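Local structure of YopX protein domain-containing protein (Enterococcus faecalis, 2OX7) at residues F7-T12 and Y65-S70; E16-V21 and I34-Q39. The protein is of unknown function but belongs to the YopX family and is built largely of antiparallel beta sheets. All blocks are in the same frame, centred on the assembly; numbering follows the deposited sequence.

Contact 1: residues F7-T12 and Y65-S70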
ATOM      1  N   PHE A   7     -23.638  -5.659   0.969  1.00 22.95           N
ATOM      2  CA  PHE A   7     -23.918  -4.241   0.844  1.00 23.32           C
ATOM      3  C   PHE A   7     -24.923  -3.758   1.863  1.00 24.39           C
ATOM      4  O   PHE A   7     -25.837  -4.503   2.244  1.00 24.62           O
ATOM      5  CB  PHE A   7     -24.467  -3.889  -0.570  1.00 24.08           C
ATOM      6  CG  PHE A   7     -23.535  -4.278  -1.674  1.00 25.72           C
ATOM      7  CD1 PHE A   7     -22.469  -3.452  -2.034  1.00 26.44           C
ATOM      8  CD2 PHE A   7     -23.705  -5.486  -2.330  1.00 24.83           C
ATOM      9  CE1 PHE A   7     -21.579  -3.845  -3.053  1.00 27.52           C
ATOM     10  CE2 PHE A   7     -22.833  -5.887  -3.322  1.00 27.03           C
ATOM     11  CZ  PHE A   7     -21.767  -5.060  -3.686  1.00 26.86           C
ATOM     12  N   ARG A   8     -24.761  -2.503   2.264  1.00 24.23           N
ATOM     13  CA  ARG A   8     -25.778  -1.776   3.056  1.00 25.31           C
ATOM     14  C   ARG A   8     -26.095  -0.477   2.318  1.00 26.25           C
ATOM     15  O   ARG A   8     -25.320  -0.022   1.462  1.00 25.54           O
ATOM     16  CB  ARG A   8     -25.307  -1.486   4.487  1.00 24.91           C
ATOM     17  CG  ARG A   8     -24.161  -0.500   4.553  1.00 23.31           C
ATOM     18  CD  ARG A   8     -23.627  -0.328   5.955  1.00 24.22           C
ATOM     19  NE  ARG A   8     -22.608   0.741   5.977  1.00 21.80           N
ATOM     20  CZ  ARG A   8     -21.905   1.068   7.060  1.00 19.57           C
ATOM     21  NH1 ARG A   8     -22.086   0.378   8.175  1.00 22.72           N
ATOM     22  NH2 ARG A   8     -20.999   2.046   7.000  1.00 21.22           N
ATOM     23  N   ALA A   9     -27.250   0.116   2.631  1.00 26.87           N
ATOM     24  CA  ALA A   9     -27.685   1.329   1.946  1.00 28.33           C
ATOM     25  C   ALA A   9     -28.278   2.323   2.920  1.00 29.13           C
ATOM     26  O   ALA A   9     -29.024   1.949   3.826  1.00 30.49           O
ATOM     27  CB  ALA A   9     -28.707   1.018   0.881  1.00 29.35           C
ATOM     28  N   TRP A  10     -27.893   3.575   2.759  1.00 29.88           N
ATOM     29  CA  TRP A  10     -28.436   4.652   3.571  1.00 31.70           C
ATOM     30  C   TRP A  10     -29.513   5.256   2.710  1.00 32.18           C
ATOM     31  O   TRP A  10     -29.245   5.662   1.582  1.00 30.92           O
ATOM     32  CB  TRP A  10     -27.370   5.690   3.856  1.00 32.09           C
ATOM     33  CG  TRP A  10     -27.857   6.920   4.584  1.00 32.56           C
ATOM     34  CD1 TRP A  10     -27.870   8.203   4.099  1.00 32.54           C
ATOM     35  CD2 TRP A  10     -28.354   6.988   5.922  1.00 31.86           C
ATOM     36  NE1 TRP A  10     -28.352   9.060   5.057  1.00 35.39           N
ATOM     37  CE2 TRP A  10     -28.659   8.345   6.183  1.00 32.73           C
ATOM     38  CE3 TRP A  10     -28.558   6.037   6.933  1.00 31.47           C
ATOM     39  CZ2 TRP A  10     -29.161   8.779   7.416  1.00 34.01           C
ATOM     40  CZ3 TRP A  10     -29.081   6.453   8.142  1.00 33.88           C
ATOM     41  CH2 TRP A  10     -29.374   7.830   8.379  1.00 32.77           C
ATOM     42  N   ASP A  11     -30.736   5.256   3.239  1.00 33.88           N
ATOM     43  CA  ASP A  11     -31.887   5.874   2.569  1.00 36.20           C
ATOM     44  C   ASP A  11     -31.911   7.316   3.030  1.00 37.50           C
ATOM     45  O   ASP A  11     -32.163   7.571   4.193  1.00 37.16           O
ATOM     46  CB  ASP A  11     -33.152   5.157   3.023  1.00 36.11           C
ATOM     47  CG  ASP A  11     -34.428   5.700   2.369  1.00 38.48           C
ATOM     48  OD1 ASP A  11     -34.441   6.846   1.855  1.00 38.52           O
ATOM     49  OD2 ASP A  11     -35.413   4.924   2.374  1.00 39.88           O
ATOM     50  N   THR A  12     -31.613   8.238   2.125  1.00 39.42           N
ATOM     51  CA  THR A  12     -31.432   9.642   2.487  1.00 42.70           C
ATOM     52  C   THR A  12     -32.731  10.422   2.395  1.00 44.34           C
ATOM     53  O   THR A  12     -32.713  11.655   2.362  1.00 45.56           O
ATOM     54  CB  THR A  12     -30.455  10.353   1.544  1.00 42.64           C
ATOM     55  OG1 THR A  12     -31.137  10.678   0.326  1.00 43.44           O
ATOM     56  CG2 THR A  12     -29.271   9.479   1.231  1.00 42.36           C
ATOM     57  N   TYR A  65     -30.709   6.494  -2.351  1.00 42.44           N
ATOM     58  CA  TYR A  65     -30.005   5.417  -1.651  1.00 40.61           C
ATOM     59  C   TYR A  65     -28.519   5.514  -1.941  1.00 39.25           C
ATOM     60  O   TYR A  65     -28.122   5.729  -3.092  1.00 38.72           O
ATOM     61  CB  TYR A  65     -30.535   4.056  -2.077  1.00 41.29           C
ATOM     62  CG  TYR A  65     -32.005   3.858  -1.778  1.00 42.65           C
ATOM     63  CD1 TYR A  65     -32.430   3.330  -0.568  1.00 43.79           C
ATOM     64  CD2 TYR A  65     -32.979   4.216  -2.720  1.00 44.94           C
ATOM     65  CE1 TYR A  65     -33.782   3.151  -0.298  1.00 45.02           C
ATOM     66  CE2 TYR A  65     -34.326   4.040  -2.463  1.00 44.24           C
ATOM     67  CZ  TYR A  65     -34.727   3.515  -1.255  1.00 45.39           C
ATOM     68  OH  TYR A  65     -36.079   3.330  -1.010  1.00 44.86           O
ATOM     69  N   VAL A  66     -27.711   5.378  -0.888  1.00 36.69           N
ATOM     70  CA  VAL A  66     -26.253   5.465  -1.002  1.00 35.14           C
ATOM     71  C   VAL A  66     -25.723   4.088  -0.620  1.00 32.82           C
ATOM     72  O   VAL A  66     -25.936   3.653   0.514  1.00 33.41           O
ATOM     73  CB  VAL A  66     -25.692   6.541  -0.045  1.00 35.33           C
ATOM     74  CG1 VAL A  66     -24.163   6.517  -0.022  1.00 35.41           C
ATOM     75  CG2 VAL A  66     -26.217   7.943  -0.426  1.00 36.98           C
ATOM     76  N   ILE A  67     -25.053   3.403  -1.548  1.00 30.97           N
ATOM     77  CA  ILE A  67     -24.574   2.029  -1.296  1.00 29.74           C
ATOM     78  C   ILE A  67     -23.157   2.043  -0.706  1.00 28.26           C
ATOM     79  O   ILE A  67     -22.327   2.905  -1.080  1.00 28.16           O
ATOM     80  CB  ILE A  67     -24.583   1.172  -2.578  1.00 30.32           C
ATOM     81  CG1 ILE A  67     -25.992   1.093  -3.158  1.00 33.67           C
ATOM     82  CG2 ILE A  67     -24.098  -0.264  -2.306  1.00 31.96           C
ATOM     83  CD1 ILE A  67     -26.950   0.185  -2.374  1.00 37.59           C
HETATM   84  N   MSE A  68     -22.908   1.091   0.208  1.00 26.64           N
HETATM   85  CA  MSE A  68     -21.590   0.912   0.839  1.00 25.83           C
HETATM   86  C   MSE A  68     -21.333  -0.570   0.886  1.00 23.68           C
HETATM   87  O   MSE A  68     -22.244  -1.348   1.208  1.00 24.28           O
HETATM   88  CB  MSE A  68     -21.570   1.496   2.255  1.00 24.03           C
HETATM   89  CG  MSE A  68     -21.630   3.019   2.296  1.00 25.53           C
HETATM   90 SE   MSE A  68     -22.345   3.612   4.038  1.00 35.22          SE
HETATM   91  CE  MSE A  68     -24.268   3.690   3.540  1.00 28.50           C
ATOM     92  N   GLN A  69     -20.092  -0.979   0.591  1.00 21.79           N
ATOM     93  CA  GLN A  69     -19.786  -2.392   0.535  1.00 21.10           C
ATOM     94  C   GLN A  69     -18.971  -2.794   1.752  1.00 20.89           C
ATOM     95  O   GLN A  69     -18.195  -1.995   2.281  1.00 20.17           O
ATOM     96  CB  GLN A  69     -18.988  -2.706  -0.747  1.00 22.38           C
ATOM     97  CG  GLN A  69     -18.707  -4.192  -0.902  1.00 22.86           C
ATOM     98  CD  GLN A  69     -18.132  -4.562  -2.284  1.00 23.64           C
ATOM     99  OE1 GLN A  69     -18.016  -3.712  -3.174  1.00 23.02           O
ATOM    100  NE2 GLN A  69     -17.829  -5.847  -2.464  1.00 21.72           N
ATOM    101  N   SER A  70     -19.150  -4.028   2.178  1.00 19.68           N
ATOM    102  CA  SER A  70     -18.257  -4.585   3.213  1.00 20.49           C
ATOM    103  C   SER A  70     -16.820  -4.716   2.719  1.00 19.73           C
ATOM    104  O   SER A  70     -16.560  -5.221   1.584  1.00 19.97           O
ATOM    105  CB  SER A  70     -18.752  -5.928   3.676  1.00 20.93           C
ATOM    106  OG  SER A  70     -17.812  -6.559   4.553  1.00 24.21           O
TER
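Arg-8 and Met-68 form an antiparallel hydrogen-bonded pair, Arg-8 N to Met-68 O at 3.0 Å and Met-68 N to Arg-8 O at 2.9 Å. Trp-10 and Val-66 repeat the pattern two residues on. Beside these bonds, CA-H groups of the non-hydrogen-bonded pairs lean on the same carbonyls, the shortest being Ala-9 CA to Val-66 O at 3.2 Å. On the face of Arg-8 and Trp-10, the selenium of Met-68, a selenomethionine, lies near the guanidinium plane at its edge, 3.5 Å from Arg-8 NE. The bend at chi3 (-91°) swings Met-68 CE to Trp-10 CB, 3.7 Å away. Arg-8 NE is buried without a polar partner, whereas NH2 reaches Asp-85 in a salt bridge and the carbonyl of Glu-83.

The face of Phe-7, Ala-9 and Ile-67 also carries Gln-69 and Asp-11. Phe-7 CD1 meets Ile-67 CG2 at 3.6 Å, and its ring runs alongside the extended Gln-69, ring and amide planes 48° apart; the amide of Gln-69 bonds Gln-69 of the second subunit. Ile-67 CD1 closes on Ala-9 CB at 3.8 Å. The Asp-11 carboxylate, its OD1 bonded by the backbone N of Tyr-13 and Glu-14, flanks the Tyr-65 ring, whose hydroxyl hydrogen-bonds Asp-55.

Strand 7-11, bonded through Ala-9 to Leu-18 of strand 16-19, is the middle of a three-stranded antiparallel sheet; strands 21-25 and 31-41 pack over Phe-7, Ala-9 and Ile-67.

Contact 2: residues E16-V21 and I34-Q39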
ATOM      1  N   GLU A  16     -32.666   6.202   7.204  1.00 41.09           N
ATOM      2  CA  GLU A  16     -32.526   4.891   7.825  1.00 40.56           C
ATOM      3  C   GLU A  16     -31.402   4.123   7.093  1.00 38.29           C
ATOM      4  O   GLU A  16     -31.196   4.326   5.899  1.00 37.08           O
ATOM      5  CB  GLU A  16     -33.830   4.069   7.732  1.00 41.62           C
ATOM      6  CG  GLU A  16     -35.153   4.827   8.024  1.00 47.27           C
ATOM      7  CD  GLU A  16     -35.388   5.131   9.510  1.00 54.28           C
ATOM      8  OE1 GLU A  16     -35.388   4.177  10.329  1.00 56.97           O
ATOM      9  OE2 GLU A  16     -35.618   6.325   9.851  1.00 57.36           O
HETATM   10  N   MSE A  17     -30.696   3.258   7.820  1.00 36.99           N
HETATM   11  CA  MSE A  17     -29.727   2.322   7.211  1.00 36.07           C
HETATM   12  C   MSE A  17     -30.422   1.005   6.935  1.00 35.40           C
HETATM   13  O   MSE A  17     -31.045   0.421   7.815  1.00 36.47           O
HETATM   14  CB  MSE A  17     -28.523   2.078   8.128  1.00 35.95           C
HETATM   15  CG  MSE A  17     -27.414   1.231   7.480  1.00 35.67           C
HETATM   16 SE   MSE A  17     -26.491   2.291   6.159  1.00 39.05          SE
HETATM   17  CE  MSE A  17     -25.416   3.487   7.347  1.00 31.30           C
ATOM     18  N   LEU A  18     -30.290   0.519   5.715  1.00 34.46           N
ATOM     19  CA  LEU A  18     -30.835  -0.771   5.341  1.00 33.21           C
ATOM     20  C   LEU A  18     -29.716  -1.764   5.248  1.00 32.70           C
ATOM     21  O   LEU A  18     -28.746  -1.512   4.520  1.00 31.42           O
ATOM     22  CB  LEU A  18     -31.485  -0.655   3.972  1.00 33.77           C
ATOM     23  CG  LEU A  18     -32.549   0.441   3.856  1.00 36.29           C
ATOM     24  CD1 LEU A  18     -33.057   0.463   2.426  1.00 36.45           C
ATOM     25  CD2 LEU A  18     -33.687   0.213   4.837  1.00 37.20           C
ATOM     26  N   GLU A  19     -29.852  -2.902   5.934  1.00 31.89           N
ATOM     27  CA  GLU A  19     -28.802  -3.916   5.892  1.00 33.63           C
ATOM     28  C   GLU A  19     -29.027  -4.944   4.807  1.00 33.88           C
ATOM     29  O   GLU A  19     -30.166  -5.205   4.400  1.00 34.45           O
ATOM     30  CB  GLU A  19     -28.643  -4.609   7.247  1.00 34.08           C
ATOM     31  CG  GLU A  19     -28.356  -3.658   8.384  1.00 34.84           C
ATOM     32  CD  GLU A  19     -27.004  -2.953   8.250  1.00 39.42           C
ATOM     33  OE1 GLU A  19     -26.080  -3.494   7.592  1.00 42.45           O
ATOM     34  OE2 GLU A  19     -26.869  -1.849   8.818  1.00 41.44           O
ATOM     35  N   ASN A  20     -27.926  -5.530   4.347  1.00 33.90           N
ATOM     36  CA  ASN A  20     -27.946  -6.694   3.497  1.00 34.93           C
ATOM     37  C   ASN A  20     -28.846  -6.543   2.285  1.00 34.58           C
ATOM     38  O   ASN A  20     -29.703  -7.405   2.017  1.00 36.24           O
ATOM     39  CB  ASN A  20     -28.295  -7.946   4.300  1.00 36.92           C
ATOM     40  CG  ASN A  20     -27.343  -9.083   4.026  1.00 39.69           C
ATOM     41  OD1 ASN A  20     -27.236 -10.020   4.827  1.00 47.67           O
ATOM     42  ND2 ASN A  20     -26.658  -9.033   2.882  1.00 42.82           N
ATOM     43  N   VAL A  21     -28.612  -5.464   1.540  1.00 32.49           N
ATOM     44  CA  VAL A  21     -29.361  -5.134   0.305  1.00 32.46           C
ATOM     45  C   VAL A  21     -28.647  -5.648  -0.947  1.00 32.74           C
ATOM     46  O   VAL A  21     -27.431  -5.896  -0.920  1.00 31.47           O
ATOM     47  CB  VAL A  21     -29.598  -3.598   0.139  1.00 32.44           C
ATOM     48  CG1 VAL A  21     -30.249  -2.976   1.386  1.00 32.46           C
ATOM     49  CG2 VAL A  21     -28.306  -2.824  -0.237  1.00 30.82           C
ATOM     50  N   ILE A  34     -33.107  -1.243  -6.064  1.00 40.86           N
ATOM     51  CA  ILE A  34     -32.577  -1.903  -4.896  1.00 41.11           C
ATOM     52  C   ILE A  34     -33.548  -2.971  -4.414  1.00 40.96           C
ATOM     53  O   ILE A  34     -34.754  -2.724  -4.280  1.00 40.57           O
ATOM     54  CB  ILE A  34     -32.194  -0.869  -3.790  1.00 41.03           C
ATOM     55  CG1 ILE A  34     -31.414  -1.531  -2.657  1.00 41.19           C
ATOM     56  CG2 ILE A  34     -33.414  -0.080  -3.285  1.00 42.56           C
ATOM     57  CD1 ILE A  34     -30.716  -0.506  -1.759  1.00 41.85           C
ATOM     58  N   ILE A  35     -33.018  -4.166  -4.208  1.00 40.42           N
ATOM     59  CA  ILE A  35     -33.755  -5.234  -3.544  1.00 40.66           C
ATOM     60  C   ILE A  35     -33.338  -5.288  -2.079  1.00 41.88           C
ATOM     61  O   ILE A  35     -32.155  -5.511  -1.770  1.00 41.29           O
ATOM     62  CB  ILE A  35     -33.474  -6.595  -4.212  1.00 40.48           C
ATOM     63  CG1 ILE A  35     -33.944  -6.567  -5.679  1.00 39.83           C
ATOM     64  CG2 ILE A  35     -34.140  -7.717  -3.418  1.00 39.31           C
ATOM     65  CD1 ILE A  35     -33.633  -7.820  -6.488  1.00 40.60           C
ATOM     66  N   THR A  36     -34.299  -5.085  -1.181  1.00 42.26           N
ATOM     67  CA  THR A  36     -34.018  -5.154   0.244  1.00 44.18           C
ATOM     68  C   THR A  36     -34.315  -6.531   0.851  1.00 45.07           C
ATOM     69  O   THR A  36     -33.670  -6.920   1.834  1.00 45.95           O
ATOM     70  CB  THR A  36     -34.716  -4.022   1.035  1.00 44.14           C
ATOM     71  OG1 THR A  36     -36.095  -3.949   0.653  1.00 46.19           O
ATOM     72  CG2 THR A  36     -34.074  -2.690   0.725  1.00 44.60           C
ATOM     73  N   ASP A  37     -35.268  -7.262   0.262  1.00 45.58           N
ATOM     74  CA  ASP A  37     -35.593  -8.654   0.650  1.00 46.38           C
ATOM     75  C   ASP A  37     -35.968  -9.471  -0.575  1.00 45.46           C
ATOM     76  O   ASP A  37     -36.639  -8.973  -1.476  1.00 46.13           O
ATOM     77  CB  ASP A  37     -36.792  -8.742   1.626  1.00 47.14           C
ATOM     78  CG  ASP A  37     -36.573  -7.968   2.891  1.00 50.67           C
ATOM     79  OD1 ASP A  37     -36.239  -8.597   3.925  1.00 56.36           O
ATOM     80  OD2 ASP A  37     -36.715  -6.724   2.846  1.00 54.26           O
ATOM     81  N   PHE A  38     -35.563 -10.729  -0.586  1.00 45.24           N
ATOM     82  CA  PHE A  38     -36.011 -11.671  -1.600  1.00 45.43           C
ATOM     83  C   PHE A  38     -35.993 -13.086  -1.034  1.00 46.89           C
ATOM     84  O   PHE A  38     -35.279 -13.384  -0.069  1.00 46.79           O
ATOM     85  CB  PHE A  38     -35.112 -11.611  -2.849  1.00 43.86           C
ATOM     86  CG  PHE A  38     -33.795 -12.286  -2.657  1.00 41.05           C
ATOM     87  CD1 PHE A  38     -33.657 -13.642  -2.917  1.00 39.85           C
ATOM     88  CD2 PHE A  38     -32.702 -11.579  -2.165  1.00 38.73           C
ATOM     89  CE1 PHE A  38     -32.445 -14.290  -2.727  1.00 38.24           C
ATOM     90  CE2 PHE A  38     -31.478 -12.226  -1.957  1.00 36.14           C
ATOM     91  CZ  PHE A  38     -31.349 -13.578  -2.239  1.00 39.02           C
ATOM     92  N   GLN A  39     -36.762 -13.973  -1.654  1.00 48.76           N
ATOM     93  CA  GLN A  39     -36.601 -15.400  -1.392  1.00 50.53           C
ATOM     94  C   GLN A  39     -36.732 -16.164  -2.693  1.00 50.96           C
ATOM     95  O   GLN A  39     -37.295 -15.654  -3.661  1.00 51.01           O
ATOM     96  CB  GLN A  39     -37.574 -15.917  -0.312  1.00 50.58           C
ATOM     97  CG  GLN A  39     -38.948 -15.238  -0.235  1.00 51.92           C
ATOM     98  CD  GLN A  39     -39.868 -15.912   0.800  1.00 52.15           C
ATOM     99  OE1 GLN A  39     -40.001 -17.139   0.824  1.00 54.34           O
ATOM    100  NE2 GLN A  39     -40.504 -15.108   1.648  1.00 52.88           N
TER
HETATM  101  O   HOH W   1     -31.998  -8.247   3.366  1.00 58.00           O
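Val-21 meets Ile-34 and Thr-36 just past the corner the chain turns at Asn-20, and apolar packing joins the side chains of this small contact. Ile-34 CD1 rests against Val-21 at CG2 (3.7 Å) and CB (3.8 Å), with CG1 a little farther off; the two side chains cross at a slant. Ile-34 carries CG1 anti to its backbone N (chi1 -170°) and stays extended to CD1, which brings that methyl to the valine. The methyl of Thr-36 lies alongside, with CG2 3.7 Å from Leu-18 CD1 and 3.9 Å from Val-21 CG1, so one threonine methyl touches residues from before and after the corner. Its first torsion (chi1 49°) sets OG1 between the backbone N and the carbonyl carbon and turns CG2 to this apolar group.

The polar part is carried by backbone and water. A single water donates to two carbonyls, Asn-20 O at 2.8 Å and Thr-36 O at 2.6 Å, and so bridges two acceptors that stand 4.0 Å apart and could not bond each other directly. Val-21 CA also faces Ile-35 O at 3.5 Å, a bent CA-H contact with 121° at the hydrogen. The side chain of Asn-20 is engaged by Lys-6, through OD1.

Strand 16-19 hydrogen-bonds to strand 7-11, whereas beyond the corner strand 21-25 pairs with strand 31-41, Thr-22 bonding Ile-35. Strand 46-56 flanks 31-41 on its other edge, and Ile-67 of strand 65-71 touches both Val-21 and Ile-34.

In the fold
Contacts 1 and 2 have centres about 9 Å apart and meet along strands 7-11 and 16-19, neighbours in one antiparallel sheet that are joined by probable hydrogen bonds such as Ala-9 O to Leu-18 N. The segments follow as 7-12, 16-21, 34-39 and 65-70, both segments of contact 2 lying between those of contact 1. Contact 1 builds the sheet of 16-19, 7-11 and 65-71, and contact 2 spans the corner from it to that of 21-25, 31-41 and 46-56; Ile-67 of contact 1 packs against Val-21 and Ile-34 of contact 2. Both also touch the second subunit, consistent with this region contributing to the assembly.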